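Long-range contacts in putative lipoprotein (Bacteroides ovatus, PDB 3OQQ), which is of unknown function but is a putative extracellular lipoprotein that binds calcium ions and is rich in antiparallel strands: residues Val205-Ala210 and Leu229-Ile234; Ala255-Asp260 and Thr267-Asp272. All blocks are in the same frame, centred on the assembly; numbering follows the deposited sequence.

Contact 1 (Val205-Ala210 and Leu229-Ile234)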
loop_
_atom_site.group_PDB
_atom_site.type_symbol
_atom_site.label_atom_id
_atom_site.label_comp_id
_atom_site.label_asym_id
_atom_site.label_seq_id
_atom_site.Cartn_x
_atom_site.Cartn_y
_atom_site.Cartn_z
ATOM N N VAL A 205 8.894 17.337 3.753
ATOM C CA VAL A 205 7.443 17.494 3.751
ATOM C C VAL A 205 7.059 18.866 4.273
ATOM O O VAL A 205 7.340 19.190 5.418
ATOM C CB VAL A 205 6.762 16.359 4.565
ATOM C CG1 VAL A 205 5.250 16.531 4.582
ATOM C CG2 VAL A 205 7.152 14.984 4.020
ATOM N N ASP A 206 6.379 19.642 3.438
ATOM C CA ASP A 206 5.942 21.007 3.749
ATOM C C ASP A 206 4.569 20.971 4.408
ATOM O O ASP A 206 4.433 21.445 5.532
ATOM C CB ASP A 206 5.918 21.852 2.446
ATOM C CG ASP A 206 5.459 23.303 2.554
ATOM O OD1 ASP A 206 5.219 23.775 3.685
ATOM O OD2 ASP A 206 5.323 23.957 1.505
ATOM N N ARG A 207 3.570 20.398 3.711
ATOM C CA ARG A 207 2.175 20.335 4.148
ATOM C C ARG A 207 1.652 18.947 4.228
ATOM O O ARG A 207 2.017 18.075 3.424
ATOM C CB ARG A 207 1.226 21.110 3.183
ATOM C CG ARG A 207 1.605 22.543 2.821
ATOM C CD ARG A 207 1.510 23.438 4.023
ATOM N NE ARG A 207 1.989 24.793 3.774
ATOM C CZ ARG A 207 1.226 25.880 3.846
ATOM N NH1 ARG A 207 -0.065 25.775 4.138
ATOM N NH2 ARG A 207 1.749 27.079 3.625
ATOM N N ILE A 208 0.691 18.767 5.144
ATOM C CA ILE A 208 -0.059 17.524 5.315
ATOM C C ILE A 208 -1.547 17.825 5.139
ATOM O O ILE A 208 -2.066 18.738 5.792
ATOM C CB ILE A 208 0.193 16.901 6.722
ATOM C CG1 ILE A 208 1.663 16.500 6.947
ATOM C CG2 ILE A 208 -0.773 15.733 7.024
ATOM C CD1 ILE A 208 2.032 16.321 8.384
ATOM N N THR A 209 -2.245 17.013 4.328
ATOM C CA THR A 209 -3.701 17.039 4.243
ATOM C C THR A 209 -4.124 15.660 4.708
ATOM O O THR A 209 -3.614 14.679 4.184
ATOM C CB THR A 209 -4.220 17.456 2.876
ATOM O OG1 THR A 209 -3.956 18.847 2.710
ATOM C CG2 THR A 209 -5.730 17.203 2.716
ATOM N N ALA A 210 -4.970 15.573 5.749
ATOM C CA ALA A 210 -5.386 14.262 6.251
ATOM C C ALA A 210 -6.897 14.216 6.336
ATOM O O ALA A 210 -7.494 15.156 6.856
ATOM C CB ALA A 210 -4.748 13.985 7.608
ATOM N N LEU A 229 -3.762 21.155 4.214
ATOM C CA LEU A 229 -2.491 21.877 4.021
ATOM C C LEU A 229 -1.850 22.380 5.330
ATOM O O LEU A 229 -1.407 23.527 5.428
ATOM C CB LEU A 229 -2.750 23.070 3.054
ATOM C CG LEU A 229 -3.450 22.749 1.730
ATOM C CD1 LEU A 229 -3.893 24.007 1.036
ATOM C CD2 LEU A 229 -2.560 21.963 0.812
ATOM N N SER A 230 -1.792 21.501 6.338
ATOM C CA SER A 230 -1.246 21.846 7.638
ATOM C C SER A 230 0.277 21.859 7.619
ATOM O O SER A 230 0.901 21.007 6.988
ATOM C CB SER A 230 -1.740 20.849 8.677
ATOM O OG SER A 230 -1.195 21.175 9.942
ATOM N N THR A 231 0.872 22.798 8.357
ATOM C CA THR A 231 2.326 22.932 8.507
ATOM C C THR A 231 2.793 22.266 9.794
ATOM O O THR A 231 3.984 22.302 10.098
ATOM C CB THR A 231 2.740 24.416 8.510
ATOM O OG1 THR A 231 2.031 25.107 9.553
ATOM C CG2 THR A 231 2.544 25.077 7.157
ATOM N N LYS A 232 1.857 21.687 10.560
ATOM C CA LYS A 232 2.124 20.993 11.828
ATOM C C LYS A 232 2.996 19.745 11.628
ATOM O O LYS A 232 2.884 19.078 10.590
ATOM C CB LYS A 232 0.802 20.536 12.484
ATOM C CG LYS A 232 -0.103 21.656 12.994
ATOM C CD LYS A 232 -1.448 21.060 13.386
ATOM C CE LYS A 232 -2.455 22.102 13.790
ATOM N NZ LYS A 232 -3.746 21.474 14.183
ATOM N N ASN A 233 3.788 19.397 12.660
ATOM C CA ASN A 233 4.570 18.158 12.724
ATOM C C ASN A 233 3.620 16.960 12.870
ATOM O O ASN A 233 3.793 15.924 12.223
ATOM C CB ASN A 233 5.544 18.216 13.906
ATOM C CG ASN A 233 6.749 19.095 13.653
ATOM O OD1 ASN A 233 6.899 19.693 12.581
ATOM N ND2 ASN A 233 7.667 19.138 14.611
ATOM N N ILE A 234 2.589 17.134 13.709
ATOM C CA ILE A 234 1.570 16.126 13.957
ATOM C C ILE A 234 0.206 16.706 13.602
ATOM O O ILE A 234 -0.223 17.715 14.156
ATOM C CB ILE A 234 1.602 15.596 15.427
ATOM C CG1 ILE A 234 3.001 15.037 15.815
ATOM C CG2 ILE A 234 0.493 14.546 15.643
ATOM C CD1 ILE A 234 3.272 15.009 17.355
#
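With CG beside its backbone N (chi1 -51°) and its chain bent at chi2, Arg207 is carried across to the carbonyl of Leu229 and alongside Thr231. Its NH1 donates to Leu229 O at 2.9 Å, the acceptor lying 15° out of the guanidinium plane. Thr231 CG2 rests on one face of that group, offset toward its rim and 3.4 Å from Arg207 NE. Arg207 NE also makes a weak, 3.4 Å salt bridge with Asp206 OD1, whose carboxylate lies at the guanidinium edge. Thr209 turns its hydroxyl to the side of its own N, and Leu229 N donates to Thr209 OG1 at 2.8 Å in a nearly straight bond (175°). Leu229 is thereby held at both its N-H and its carbonyl by side chains of the opposing strand.

Ile208 and Ser230 form an antiparallel hydrogen-bonded pair: Ile208 N reaches Ser230 O at 2.9 Å, and Ser230 N reaches Ile208 O at 2.8 Å. Here the hairpin of strands 205-215 and 221-230 ends. Leu229 and Ser230 both stand opposite Ile208 in a G1 beta bulge, and the chain turns a corner toward strand 234-242. An ST turn follows, Lys232 N donating to Ser230 OG at 3.2 Å, while Lys232 NZ pairs with Glu227. On the other edge of strand 205-215, Asp206 and Arg207 make a classic bulge against Ile306. Ile208 CD1 reaches to 3.6 Å from Lys232 O, and its side chain also packs on Val259.

Contact 2 (Ala255-Asp260 and Thr267-Asp272)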
loop_
_atom_site.group_PDB
_atom_site.type_symbol
_atom_site.label_atom_id
_atom_site.label_comp_id
_atom_site.label_asym_id
_atom_site.label_seq_id
_atom_site.Cartn_x
_atom_site.Cartn_y
_atom_site.Cartn_z
ATOM N N ALA A 255 -13.015 6.991 14.495
ATOM C CA ALA A 255 -11.804 6.833 13.675
ATOM C C ALA A 255 -10.892 7.992 13.995
ATOM O O ALA A 255 -11.382 9.099 14.208
ATOM C CB ALA A 255 -12.151 6.787 12.191
ATOM N N ILE A 256 -9.595 7.726 14.158
ATOM C CA ILE A 256 -8.588 8.761 14.463
ATOM C C ILE A 256 -7.415 8.575 13.503
ATOM O O ILE A 256 -6.761 7.529 13.537
ATOM C CB ILE A 256 -8.101 8.762 15.942
ATOM C CG1 ILE A 256 -9.265 8.745 16.970
ATOM C CG2 ILE A 256 -7.126 9.930 16.191
ATOM C CD1 ILE A 256 -8.850 8.313 18.402
ATOM N N LEU A 257 -7.135 9.595 12.683
ATOM C CA LEU A 257 -6.028 9.549 11.737
ATOM C C LEU A 257 -4.946 10.514 12.188
ATOM O O LEU A 257 -5.188 11.713 12.299
ATOM C CB LEU A 257 -6.508 9.876 10.313
ATOM C CG LEU A 257 -5.460 10.093 9.225
ATOM C CD1 LEU A 257 -4.580 8.847 9.021
ATOM C CD2 LEU A 257 -6.128 10.503 7.966
ATOM N N THR A 258 -3.759 9.971 12.490
ATOM C CA THR A 258 -2.627 10.764 12.933
ATOM C C THR A 258 -1.547 10.682 11.876
ATOM O O THR A 258 -1.205 9.598 11.409
ATOM C CB THR A 258 -2.136 10.320 14.324
ATOM O OG1 THR A 258 -3.242 10.332 15.225
ATOM C CG2 THR A 258 -1.024 11.230 14.879
ATOM N N VAL A 259 -1.031 11.841 11.480
ATOM C CA VAL A 259 0.103 11.916 10.561
ATOM C C VAL A 259 1.232 12.622 11.330
ATOM O O VAL A 259 1.074 13.777 11.723
ATOM C CB VAL A 259 -0.227 12.582 9.199
ATOM C CG1 VAL A 259 0.997 12.584 8.295
ATOM C CG2 VAL A 259 -1.390 11.879 8.503
ATOM N N ASP A 260 2.347 11.915 11.568
ATOM C CA ASP A 260 3.502 12.471 12.281
ATOM C C ASP A 260 4.695 12.475 11.327
ATOM O O ASP A 260 5.300 11.424 11.103
ATOM C CB ASP A 260 3.796 11.670 13.570
ATOM C CG ASP A 260 4.868 12.254 14.495
ATOM O OD1 ASP A 260 5.639 13.117 14.045
ATOM O OD2 ASP A 260 4.959 11.802 15.656
ATOM N N THR A 267 7.763 9.527 7.988
ATOM C CA THR A 267 6.373 9.918 8.336
ATOM C C THR A 267 5.621 8.711 8.920
ATOM O O THR A 267 5.575 7.641 8.298
ATOM C CB THR A 267 5.658 10.514 7.104
ATOM O OG1 THR A 267 6.468 11.571 6.588
ATOM C CG2 THR A 267 4.255 11.059 7.436
ATOM N N VAL A 268 5.039 8.870 10.114
ATOM C CA VAL A 268 4.311 7.743 10.734
ATOM C C VAL A 268 2.800 8.050 10.680
ATOM O O VAL A 268 2.351 9.037 11.255
ATOM C CB VAL A 268 4.809 7.421 12.168
ATOM C CG1 VAL A 268 3.973 6.307 12.813
ATOM C CG2 VAL A 268 6.301 7.070 12.162
ATOM N N ILE A 269 2.041 7.198 9.965
ATOM C CA ILE A 269 0.610 7.356 9.745
ATOM C C ILE A 269 -0.154 6.254 10.469
ATOM O O ILE A 269 0.115 5.075 10.244
ATOM C CB ILE A 269 0.306 7.354 8.202
ATOM C CG1 ILE A 269 1.055 8.529 7.517
ATOM C CG2 ILE A 269 -1.228 7.438 7.918
ATOM C CD1 ILE A 269 1.047 8.548 6.019
ATOM N N THR A 270 -1.129 6.635 11.317
ATOM C CA THR A 270 -1.948 5.625 12.001
ATOM C C THR A 270 -3.446 5.916 11.852
ATOM O O THR A 270 -3.874 7.066 11.949
ATOM C CB THR A 270 -1.596 5.488 13.480
ATOM O OG1 THR A 270 -1.770 6.749 14.102
ATOM C CG2 THR A 270 -0.178 4.959 13.718
ATOM N N LEU A 271 -4.224 4.849 11.641
ATOM C CA LEU A 271 -5.668 4.849 11.597
ATOM C C LEU A 271 -6.152 4.037 12.782
ATOM O O LEU A 271 -6.009 2.809 12.802
ATOM C CB LEU A 271 -6.191 4.279 10.272
ATOM C CG LEU A 271 -7.732 4.168 10.171
ATOM C CD1 LEU A 271 -8.420 5.557 10.332
ATOM C CD2 LEU A 271 -8.129 3.522 8.883
ATOM N N ASP A 272 -6.657 4.739 13.801
ATOM C CA ASP A 272 -7.155 4.155 15.055
ATOM C C ASP A 272 -8.684 4.070 14.964
ATOM O O ASP A 272 -9.269 4.747 14.109
ATOM C CB ASP A 272 -6.673 5.053 16.197
ATOM C CG ASP A 272 -6.776 4.556 17.632
ATOM O OD1 ASP A 272 -7.381 3.468 17.860
ATOM O OD2 ASP A 272 -6.290 5.255 18.517
HETATM O O HOH W 1 -4.162 7.695 15.021
#
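Leu257, Val259, Ile269 and Leu271 make up the tightly packed face of this antiparallel ladder, whose short strand axes run 172° apart and approach to 4.6 Å. Leu257 and Ile269 lie alongside each other, with Leu257 CD1 3.8 Å from Ile269 CG2. Val259 CG1 is anti to its backbone N (chi1 -179°), which brings it to 3.7 Å from Thr267 CG2 and also near Ile269 CG1. All these residues are buried.

Between the strands, three hydrogen-bonded pairs, Ile256-Asp272, Thr258-Thr270 and Asp260-Val268, supply six backbone bonds. The two joining Thr258 and Thr270 lie in the carbonyl planes, whereas Ile256 N approaches Asp272 O from 50° above its carbonyl plane.

The side chains of these pairs form the looser face, which is partly exposed and more polar. Thr258 and Thr270 run side by side, but their hydroxyls are bridged by a water, 2.8 Å from Thr258 OG1 and 2.7 Å from Thr270 OG1. The same water donates to Ile256 O at 3.0 Å, giving that carbonyl a second donor besides Asp272 N. Ile256 and Asp272 also point the same way, their CB atoms 4.0 Å apart.

The arrangement is a beta hairpin within a six-stranded antiparallel sheet: strand 253-263 is flanked on its other edge by strand 234-242, and strand 266-272 by strand 190-198, while the aliphatic face packs on Leu212 of strand 205-215 and on Ala301, Val303 and Leu305 of strand 298-307.

How the contacts relate
Both contacts belong to beta hairpins of the DUF4842 region. That of contact 1 lies in the facing sheet, but its segment 229-234 leads into strand 234-242, the neighbour of strand 253-263 in contact 2. Contact 2 lies mid-sheet, its centre about 15 Å from that of the chain, with five regular pairs. Contact 1, about 20 Å out, has one bridge at the mouth of its hairpin, where side-chain bonds to the backbone supplement it; four of its touching residues are exposed, against none in contact 2. The centres are about 12 Å apart. Ala210 CB meets Leu257 CD2 at 3.8 Å between the layers, whereas Ile234 CG2 reaches Thr258 CG2 at 3.7 Å on the partly exposed, mixed face.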